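Local structure of D-alanyl-D-alanine carboxypeptidase (Penicillin binding protein) family protein (Francisella tularensis subsp. tularensis, 6OSU) at residues A[44-49]-A[328-333]; A[69-74]-A[118-123]; A[83-88]-A[191-196]. The protein probably trims terminal D-alanine from peptidoglycan precursors, as a penicillin-binding serine carboxypeptidase of the peptidase S11 family. One frame throughout, in Å; residues are numbered along the deposited sequence.

Overall arrangement
Contacts 2 and 3 lie in the peptidase part of the chain, their centres about 10 Å apart, whereas contact 1 lies about 28 and 29 Å from them, centre to centre, where this part meets the C-terminal domain. Along the chain the order is 44-49, 69-74, 83-88, 118-123, 191-196, 328-333: contact 1 encloses the other two, and contacts 2 and 3 alternate. Helix 66-79 precedes the turn of contact 3, and helix 113-123 packs against both of its segments; V122 CG2 lies 3.6 Å from V196 O. Contact 2 pairs two helices beside the predicted active site, contact 3 packs a turn and a short helix away from that site, and contact 1 joins the two domains.

Contact 1 (A[44-49]-A[328-333]); sequences DYRTGD and YENVLL
N330 of segment 328-333 meets D44, R46 and T47 of the loop 44-49, and 99 Å² of its surface is covered there, out of 165 Å² buried on both sides. Its chi1 of -81° sets CG beside the backbone N and opposite the carbonyl carbon, so that the amide group reaches into the loop.

The polar neighbours come first: N330 CG lies 3.7 Å from D44 OD2, with the amide and carboxylate planes 70° apart. The R46 guanidinium passes the same side chain obliquely, the two planes 35° apart, its NH2 4.0 Å from N330 CB, while that nitrogen forms a salt bridge with E298. The apolar share falls to T47, whose CG2 is 3.9 Å from N330 CG.

The loop links antiparallel strands 39-44 and 50-54 in the peptidase sheet, whereas strand 328-334 belongs to the C-terminal domain of the PBP5 type.

Internal hydrogen bonds fix the loop's shape. D44 OD1 takes T47 N at 2.8 Å, an Asx motif, and also T47 OG1 at 2.9 Å, which arrives from above the carboxylate plane. T47 OG1 in turn accepts D49 N at 3.1 Å, an ST turn, and bonds to T367 on strand 364-369, the partner of strand 328-334.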
loop_
_atom_site.group_PDB
_atom_site.type_symbol
_atom_site.label_atom_id
_atom_site.label_comp_id
_atom_site.label_asym_id
_atom_site.label_seq_id
_atom_site.Cartn_x
_atom_site.Cartn_y
_atom_site.Cartn_z
ATOM N N ASP A 44 -0.001 2.562 -7.992
ATOM C CA ASP A 44 0.777 3.708 -7.543
ATOM C C ASP A 44 0.066 4.400 -6.387
ATOM O O ASP A 44 -1.160 4.533 -6.378
ATOM C CB ASP A 44 1.009 4.693 -8.691
ATOM C CG ASP A 44 1.730 5.951 -8.241
ATOM O OD1 ASP A 44 1.049 6.936 -7.888
ATOM O OD2 ASP A 44 2.980 5.945 -8.217
ATOM N N TYR A 45 0.850 4.843 -5.404
ATOM C CA TYR A 45 0.267 5.324 -4.157
ATOM C C TYR A 45 -0.376 6.694 -4.330
ATOM O O TYR A 45 -1.501 6.923 -3.869
ATOM C CB TYR A 45 1.332 5.360 -3.061
ATOM C CG TYR A 45 0.904 6.150 -1.849
ATOM C CD1 TYR A 45 -0.112 5.691 -1.020
ATOM C CD2 TYR A 45 1.511 7.361 -1.537
ATOM C CE1 TYR A 45 -0.513 6.416 0.083
ATOM C CE2 TYR A 45 1.120 8.091 -0.434
ATOM C CZ TYR A 45 0.108 7.614 0.373
ATOM O OH TYR A 45 -0.284 8.339 1.471
ATOM N N ARG A 46 0.319 7.622 -4.988
ATOM C CA ARG A 46 -0.178 8.992 -5.048
ATOM C C ARG A 46 -1.315 9.150 -6.053
ATOM O O ARG A 46 -2.254 9.916 -5.811
ATOM C CB ARG A 46 0.969 9.950 -5.369
ATOM C CG ARG A 46 1.883 10.212 -4.179
ATOM C CD ARG A 46 3.013 11.160 -4.531
ATOM N NE ARG A 46 3.906 10.598 -5.539
ATOM C CZ ARG A 46 5.024 11.186 -5.956
ATOM N NH1 ARG A 46 5.389 12.358 -5.447
ATOM N NH2 ARG A 46 5.779 10.607 -6.880
ATOM N N THR A 47 -1.261 8.442 -7.179
ATOM C CA THR A 47 -2.309 8.576 -8.182
ATOM C C THR A 47 -3.433 7.568 -8.007
ATOM O O THR A 47 -4.522 7.775 -8.559
ATOM C CB THR A 47 -1.736 8.415 -9.595
ATOM O OG1 THR A 47 -1.194 7.095 -9.739
ATOM C CG2 THR A 47 -0.647 9.447 -9.870
ATOM N N GLY A 48 -3.202 6.491 -7.260
ATOM C CA GLY A 48 -4.137 5.389 -7.237
ATOM C C GLY A 48 -4.196 4.587 -8.517
ATOM O O GLY A 48 -4.972 3.627 -8.590
ATOM N N ASP A 49 -3.395 4.941 -9.521
ATOM C CA ASP A 49 -3.419 4.248 -10.800
ATOM C C ASP A 49 -2.925 2.813 -10.666
ATOM O O ASP A 49 -1.984 2.521 -9.920
ATOM C CB ASP A 49 -2.557 4.990 -11.821
ATOM C CG ASP A 49 -3.176 6.299 -12.265
ATOM O OD1 ASP A 49 -4.368 6.531 -11.963
ATOM O OD2 ASP A 49 -2.464 7.096 -12.914
ATOM N N TYR A 328 7.847 3.244 -14.794
ATOM C CA TYR A 328 6.737 4.179 -14.685
ATOM C C TYR A 328 7.189 5.455 -13.986
ATOM O O TYR A 328 8.325 5.576 -13.519
ATOM C CB TYR A 328 5.548 3.539 -13.961
ATOM C CG TYR A 328 4.782 2.583 -14.841
ATOM C CD1 TYR A 328 3.700 3.020 -15.592
ATOM C CD2 TYR A 328 5.154 1.248 -14.940
ATOM C CE1 TYR A 328 2.997 2.155 -16.408
ATOM C CE2 TYR A 328 4.457 0.373 -15.755
ATOM C CZ TYR A 328 3.378 0.835 -16.486
ATOM O OH TYR A 328 2.682 -0.027 -17.300
ATOM N N GLU A 329 6.266 6.409 -13.908
ATOM C CA GLU A 329 6.584 7.783 -13.556
ATOM C C GLU A 329 5.283 8.523 -13.287
ATOM O O GLU A 329 4.282 8.282 -13.969
ATOM C CB GLU A 329 7.359 8.453 -14.698
ATOM C CG GLU A 329 8.195 9.646 -14.309
ATOM C CD GLU A 329 9.214 9.986 -15.381
ATOM O OE1 GLU A 329 8.807 10.417 -16.479
ATOM O OE2 GLU A 329 10.427 9.800 -15.133
ATOM N N ASN A 330 5.298 9.406 -12.293
ATOM C CA ASN A 330 4.159 10.267 -11.996
ATOM C C ASN A 330 4.381 11.613 -12.672
ATOM O O ASN A 330 5.420 12.252 -12.464
ATOM C CB ASN A 330 3.965 10.439 -10.489
ATOM C CG ASN A 330 3.235 9.267 -9.857
ATOM O OD1 ASN A 330 2.936 8.276 -10.524
ATOM N ND2 ASN A 330 2.949 9.373 -8.568
ATOM N N VAL A 331 3.414 12.032 -13.489
ATOM C CA VAL A 331 3.494 13.273 -14.248
ATOM C C VAL A 331 2.183 14.033 -14.093
ATOM O O VAL A 331 1.097 13.450 -14.200
ATOM C CB VAL A 331 3.789 13.015 -15.743
ATOM C CG1 VAL A 331 3.861 14.328 -16.503
ATOM C CG2 VAL A 331 5.086 12.236 -15.909
ATOM N N LEU A 332 2.283 15.336 -13.838
ATOM C CA LEU A 332 1.121 16.221 -13.856
ATOM C C LEU A 332 0.875 16.624 -15.304
ATOM O O LEU A 332 1.478 17.572 -15.807
ATOM C CB LEU A 332 1.344 17.438 -12.966
ATOM C CG LEU A 332 0.166 18.411 -12.887
ATOM C CD1 LEU A 332 -0.989 17.794 -12.108
ATOM C CD2 LEU A 332 0.587 19.740 -12.278
ATOM N N LEU A 333 -0.014 15.895 -15.980
ATOM C CA LEU A 333 -0.256 16.152 -17.396
ATOM C C LEU A 333 -1.058 17.429 -17.613
ATOM O O LEU A 333 -0.896 18.094 -18.642
ATOM C CB LEU A 333 -0.975 14.960 -18.022
ATOM C CG LEU A 333 -0.259 13.620 -17.836
ATOM C CD1 LEU A 333 -1.147 12.451 -18.238
ATOM C CD2 LEU A 333 1.029 13.611 -18.635
#

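Contact 2 (A[69-74]-A[118-123]); sequences MTSYIV and TGMDVV
M120 reaches from helix 113-123 to the backbone of helix 66-79 at S71, and this is the tight part of the contact. The segment axes approach to 10.5 Å and run roughly antiparallel, at 144°, a separation wide enough that side chains must do the bridging. M120 does so with a chain extended through chi1 and chi2 that bends only at chi3 (52°). The bend lays its methyl group along S71, with M120 CE 3.6 Å from S71 CB and equally close to S71 CA, while M120 SD passes T70 CG2 at 3.8 Å.

The looser part is polar. S71 OG and D121 OD1 stand 3.3 Å apart in a weak hydrogen bond that is not settled, since the serine proton has another acceptor within reach; the stronger partner of S71 is the hydroxyl of Y186. Neither part faces solvent, for all four touching residues are buried.

The place matters for the penicillin-binding fold. Helix 66-79 carries K67, the predicted proton acceptor of the SxxK motif, about 4 Å from M120 between side chains, and helix 113-123 leads to the predicted active-site residue S124. The side chains of D121 and K278, a predicted substrate-binding residue, come within about 5 Å.

Around the pair, helix 126-137 packs T129 against both T70 and M120 and adds L132 on M120, helix 140-154 brings F143 and M147 to T70, and helix 176-189 supplies Y186.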
loop_
_atom_site.group_PDB
_atom_site.type_symbol
_atom_site.label_atom_id
_atom_site.label_comp_id
_atom_site.label_asym_id
_atom_site.label_seq_id
_atom_site.Cartn_x
_atom_site.Cartn_y
_atom_site.Cartn_z
ATOM N N MET A 69 -6.694 -5.036 8.291
ATOM C CA MET A 69 -7.900 -4.307 8.667
ATOM C C MET A 69 -7.984 -4.135 10.176
ATOM O O MET A 69 -8.349 -3.059 10.666
ATOM C CB MET A 69 -9.145 -5.021 8.144
ATOM C CG MET A 69 -10.440 -4.396 8.641
ATOM S SD MET A 69 -10.594 -2.673 8.129
ATOM C CE MET A 69 -11.192 -2.870 6.452
ATOM N N THR A 70 -7.651 -5.184 10.932
ATOM C CA THR A 70 -7.644 -5.060 12.386
ATOM C C THR A 70 -6.663 -3.981 12.824
ATOM O O THR A 70 -6.996 -3.115 13.640
ATOM C CB THR A 70 -7.301 -6.404 13.031
ATOM O OG1 THR A 70 -8.261 -7.388 12.622
ATOM C CG2 THR A 70 -7.328 -6.289 14.549
ATOM N N SER A 71 -5.453 -4.003 12.264
ATOM C CA SER A 71 -4.482 -2.956 12.559
ATOM C C SER A 71 -4.965 -1.597 12.068
ATOM O O SER A 71 -4.698 -0.569 12.701
ATOM C CB SER A 71 -3.136 -3.305 11.926
ATOM O OG SER A 71 -2.193 -2.275 12.159
ATOM N N TYR A 72 -5.667 -1.572 10.932
ATOM C CA TYR A 72 -6.227 -0.324 10.418
ATOM C C TYR A 72 -7.164 0.314 11.439
ATOM O O TYR A 72 -7.091 1.519 11.703
ATOM C CB TYR A 72 -6.962 -0.596 9.104
ATOM C CG TYR A 72 -7.507 0.625 8.398
ATOM C CD1 TYR A 72 -6.796 1.225 7.366
ATOM C CD2 TYR A 72 -8.740 1.168 8.748
ATOM C CE1 TYR A 72 -7.290 2.335 6.709
ATOM C CE2 TYR A 72 -9.243 2.278 8.098
ATOM C CZ TYR A 72 -8.515 2.858 7.081
ATOM O OH TYR A 72 -9.012 3.963 6.434
ATOM N N ILE A 73 -8.060 -0.483 12.019
ATOM C CA ILE A 73 -9.013 0.051 12.984
ATOM C C ILE A 73 -8.305 0.494 14.262
ATOM O O ILE A 73 -8.692 1.489 14.888
ATOM C CB ILE A 73 -10.106 -0.997 13.256
ATOM C CG1 ILE A 73 -11.004 -1.139 12.026
ATOM C CG2 ILE A 73 -10.901 -0.639 14.493
ATOM C CD1 ILE A 73 -11.966 -2.296 12.094
ATOM N N VAL A 74 -7.252 -0.224 14.660
ATOM C CA VAL A 74 -6.489 0.158 15.847
ATOM C C VAL A 74 -5.862 1.534 15.658
ATOM O O VAL A 74 -5.912 2.388 16.550
ATOM C CB VAL A 74 -5.421 -0.905 16.170
ATOM C CG1 VAL A 74 -4.511 -0.421 17.305
ATOM C CG2 VAL A 74 -6.077 -2.232 16.531
ATOM N N THR A 118 2.741 -4.296 17.424
ATOM C CA THR A 118 3.981 -4.846 16.888
ATOM C C THR A 118 3.879 -6.359 16.731
ATOM O O THR A 118 4.289 -6.917 15.705
ATOM C CB THR A 118 5.160 -4.473 17.790
ATOM O OG1 THR A 118 5.149 -3.062 18.031
ATOM C CG2 THR A 118 6.477 -4.845 17.125
ATOM N N GLY A 119 3.325 -7.041 17.735
ATOM C CA GLY A 119 3.126 -8.474 17.614
ATOM C C GLY A 119 2.216 -8.830 16.454
ATOM O O GLY A 119 2.482 -9.777 15.710
ATOM N N MET A 120 1.144 -8.060 16.270
ATOM C CA MET A 120 0.193 -8.342 15.199
ATOM C C MET A 120 0.820 -8.124 13.825
ATOM O O MET A 120 0.691 -8.972 12.934
ATOM C CB MET A 120 -1.051 -7.472 15.374
ATOM C CG MET A 120 -2.082 -7.587 14.266
ATOM S SD MET A 120 -3.535 -6.590 14.658
ATOM C CE MET A 120 -2.777 -5.010 15.029
ATOM N N ASP A 121 1.518 -7.000 13.641
ATOM C CA ASP A 121 2.032 -6.636 12.323
ATOM C C ASP A 121 3.305 -7.396 11.961
ATOM O O ASP A 121 3.462 -7.838 10.818
ATOM C CB ASP A 121 2.297 -5.133 12.264
ATOM C CG ASP A 121 1.037 -4.310 12.429
ATOM O OD1 ASP A 121 -0.077 -4.857 12.251
ATOM O OD2 ASP A 121 1.163 -3.101 12.720
ATOM N N VAL A 122 4.223 -7.545 12.911
ATOM C CA VAL A 122 5.552 -8.078 12.623
ATOM C C VAL A 122 5.589 -9.590 12.771
ATOM O O VAL A 122 6.202 -10.288 11.962
ATOM C CB VAL A 122 6.587 -7.404 13.546
ATOM C CG1 VAL A 122 7.983 -7.932 13.266
ATOM C CG2 VAL A 122 6.517 -5.892 13.388
ATOM N N VAL A 123 4.932 -10.104 13.807
ATOM C CA VAL A 123 4.970 -11.523 14.141
ATOM C C VAL A 123 3.695 -12.243 13.711
ATOM O O VAL A 123 3.671 -13.484 13.681
ATOM C CB VAL A 123 5.262 -11.680 15.655
ATOM C CG1 VAL A 123 4.749 -12.999 16.238
ATOM C CG2 VAL A 123 6.756 -11.541 15.902
#

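Contact 3 (A[83-88]-A[191-196]); sequences LSWDTM and PEAYKV
W85 and A193 stand across from each other with their CA atoms 9.5 Å apart, the first in a type I beta turn from S84 to T87, the second in a short, weakly bonded helix around 191-194. The turn lies between helix 66-79 and strand 88-90 of the helical region of this penicillin-binding fold. It is closed by T87 N bonding to S84 O at 3.1 Å, and reinforced by an ST turn in which S84 OG accepts D86 N. On the other side, K195 N bonds to E192 O, and V196 N to A193 O, each spanning three residues.

With the backbones this far apart, the indole spans the gap. Its chi1 of -64° holds CG beside the backbone N, and the six-membered ring comes up against A193, so that W85 accounts for 74 Å² of the 134 Å² buried on both sides. A193 CB meets the ring at its edge, in its plane: the methyl carbon lies 3.7 Å from W85 CH2 and just as far from W85 CZ2. The contact is therefore apolar and edge-on, and A193 CB does not lie over a face of the ring.

E192 CG, in the aliphatic part of its side chain, approaches the indole obliquely. R114 forms a cation-pi interaction with W85 and a long, weak ion pair with E192. Around the pair, W85 packs on I78 and V117, and A193 on A75 and Y186, which places the two residues among helices 66-79, 113-123 and 176-189. Within the indole, it is NE1 that comes nearest to the glutamate, 4.3 Å from E192 CG.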
loop_
_atom_site.group_PDB
_atom_site.type_symbol
_atom_site.label_atom_id
_atom_site.label_comp_id
_atom_site.label_asym_id
_atom_site.label_seq_id
_atom_site.Cartn_x
_atom_site.Cartn_y
_atom_site.Cartn_z
ATOM N N LEU A 83 -7.928 5.688 21.980
ATOM C CA LEU A 83 -6.873 4.754 22.321
ATOM C C LEU A 83 -5.554 5.499 22.186
ATOM O O LEU A 83 -5.461 6.499 21.472
ATOM C CB LEU A 83 -6.914 3.522 21.407
ATOM C CG LEU A 83 -6.440 2.158 21.912
ATOM C CD1 LEU A 83 -7.306 1.689 23.064
ATOM C CD2 LEU A 83 -6.464 1.144 20.781
ATOM N N SER A 84 -4.538 5.019 22.892
ATOM C CA SER A 84 -3.185 5.519 22.708
ATOM C C SER A 84 -2.230 4.340 22.645
ATOM O O SER A 84 -2.552 3.233 23.083
ATOM C CB SER A 84 -2.771 6.482 23.825
ATOM O OG SER A 84 -2.032 5.819 24.831
ATOM N N TRP A 85 -1.049 4.586 22.070
ATOM C CA TRP A 85 -0.016 3.557 22.029
ATOM C C TRP A 85 0.344 3.061 23.424
ATOM O O TRP A 85 0.738 1.898 23.588
ATOM C CB TRP A 85 1.230 4.095 21.326
ATOM C CG TRP A 85 1.018 4.446 19.892
ATOM C CD1 TRP A 85 0.942 5.699 19.358
ATOM C CD2 TRP A 85 0.862 3.532 18.798
ATOM N NE1 TRP A 85 0.748 5.621 17.998
ATOM C CE2 TRP A 85 0.695 4.302 17.630
ATOM C CE3 TRP A 85 0.847 2.137 18.694
ATOM C CZ2 TRP A 85 0.515 3.727 16.377
ATOM C CZ3 TRP A 85 0.668 1.568 17.447
ATOM C CH2 TRP A 85 0.503 2.362 16.305
ATOM N N ASP A 86 0.207 3.921 24.437
ATOM C CA ASP A 86 0.580 3.601 25.809
ATOM C C ASP A 86 -0.475 2.794 26.553
ATOM O O ASP A 86 -0.169 2.259 27.623
ATOM C CB ASP A 86 0.858 4.888 26.595
ATOM C CG ASP A 86 1.984 5.713 25.996
ATOM O OD1 ASP A 86 2.704 5.189 25.121
ATOM O OD2 ASP A 86 2.148 6.886 26.404
ATOM N N THR A 87 -1.698 2.704 26.029
ATOM C CA THR A 87 -2.781 2.042 26.749
ATOM C C THR A 87 -2.436 0.581 27.022
ATOM O O THR A 87 -1.913 -0.121 26.155
ATOM C CB THR A 87 -4.085 2.141 25.949
ATOM O OG1 THR A 87 -4.445 3.519 25.790
ATOM C CG2 THR A 87 -5.219 1.403 26.653
ATOM N N MET A 88 -2.729 0.131 28.241
ATOM C CA MET A 88 -2.430 -1.227 28.683
ATOM C C MET A 88 -3.687 -2.085 28.575
ATOM O O MET A 88 -4.676 -1.831 29.270
ATOM C CB MET A 88 -1.907 -1.220 30.119
ATOM C CG MET A 88 -0.734 -0.277 30.352
ATOM S SD MET A 88 0.776 -0.794 29.510
ATOM C CE MET A 88 1.085 -2.371 30.301
ATOM N N PRO A 191 0.323 7.278 8.886
ATOM C CA PRO A 191 1.746 7.104 8.552
ATOM C C PRO A 191 2.602 6.638 9.720
ATOM O O PRO A 191 3.572 5.901 9.496
ATOM C CB PRO A 191 2.163 8.499 8.063
ATOM C CG PRO A 191 1.198 9.424 8.701
ATOM C CD PRO A 191 -0.101 8.685 8.781
ATOM N N GLU A 192 2.285 7.031 10.956
ATOM C CA GLU A 192 3.080 6.578 12.094
ATOM C C GLU A 192 2.862 5.095 12.363
ATOM O O GLU A 192 3.825 4.331 12.512
ATOM C CB GLU A 192 2.751 7.399 13.339
ATOM C CG GLU A 192 3.186 6.715 14.628
ATOM C CD GLU A 192 4.025 7.606 15.523
ATOM O OE1 GLU A 192 3.752 8.824 15.583
ATOM O OE2 GLU A 192 4.961 7.083 16.169
ATOM N N ALA A 193 1.600 4.667 12.438
ATOM C CA ALA A 193 1.316 3.252 12.649
ATOM C C ALA A 193 1.875 2.397 11.525
ATOM O O ALA A 193 2.285 1.255 11.759
ATOM C CB ALA A 193 -0.189 3.026 12.782
ATOM N N TYR A 194 1.906 2.926 10.302
ATOM C CA TYR A 194 2.429 2.149 9.189
ATOM C C TYR A 194 3.927 1.891 9.308
ATOM O O TYR A 194 4.419 0.911 8.740
ATOM C CB TYR A 194 2.130 2.847 7.863
ATOM C CG TYR A 194 2.760 2.135 6.695
ATOM C CD1 TYR A 194 2.343 0.858 6.338
ATOM C CD2 TYR A 194 3.791 2.718 5.970
ATOM C CE1 TYR A 194 2.929 0.182 5.278
ATOM C CE2 TYR A 194 4.378 2.054 4.904
ATOM C CZ TYR A 194 3.943 0.788 4.564
ATOM O OH TYR A 194 4.522 0.124 3.504
ATOM N N LYS A 195 4.659 2.741 10.036
ATOM C CA LYS A 195 6.088 2.516 10.219
ATOM C C LYS A 195 6.384 1.200 10.928
ATOM O O LYS A 195 7.496 0.677 10.795
ATOM C CB LYS A 195 6.716 3.669 11.005
ATOM C CG LYS A 195 6.694 5.010 10.286
ATOM C CD LYS A 195 7.356 6.093 11.130
ATOM C CE LYS A 195 7.095 7.480 10.560
ATOM N NZ LYS A 195 6.713 8.447 11.629
ATOM N N VAL A 196 5.419 0.650 11.670
ATOM C CA VAL A 196 5.653 -0.591 12.405
ATOM C C VAL A 196 5.920 -1.748 11.452
ATOM O O VAL A 196 6.653 -2.687 11.790
ATOM C CB VAL A 196 4.459 -0.894 13.333
ATOM C CG1 VAL A 196 4.714 -2.154 14.152
ATOM C CG2 VAL A 196 4.180 0.282 14.246
#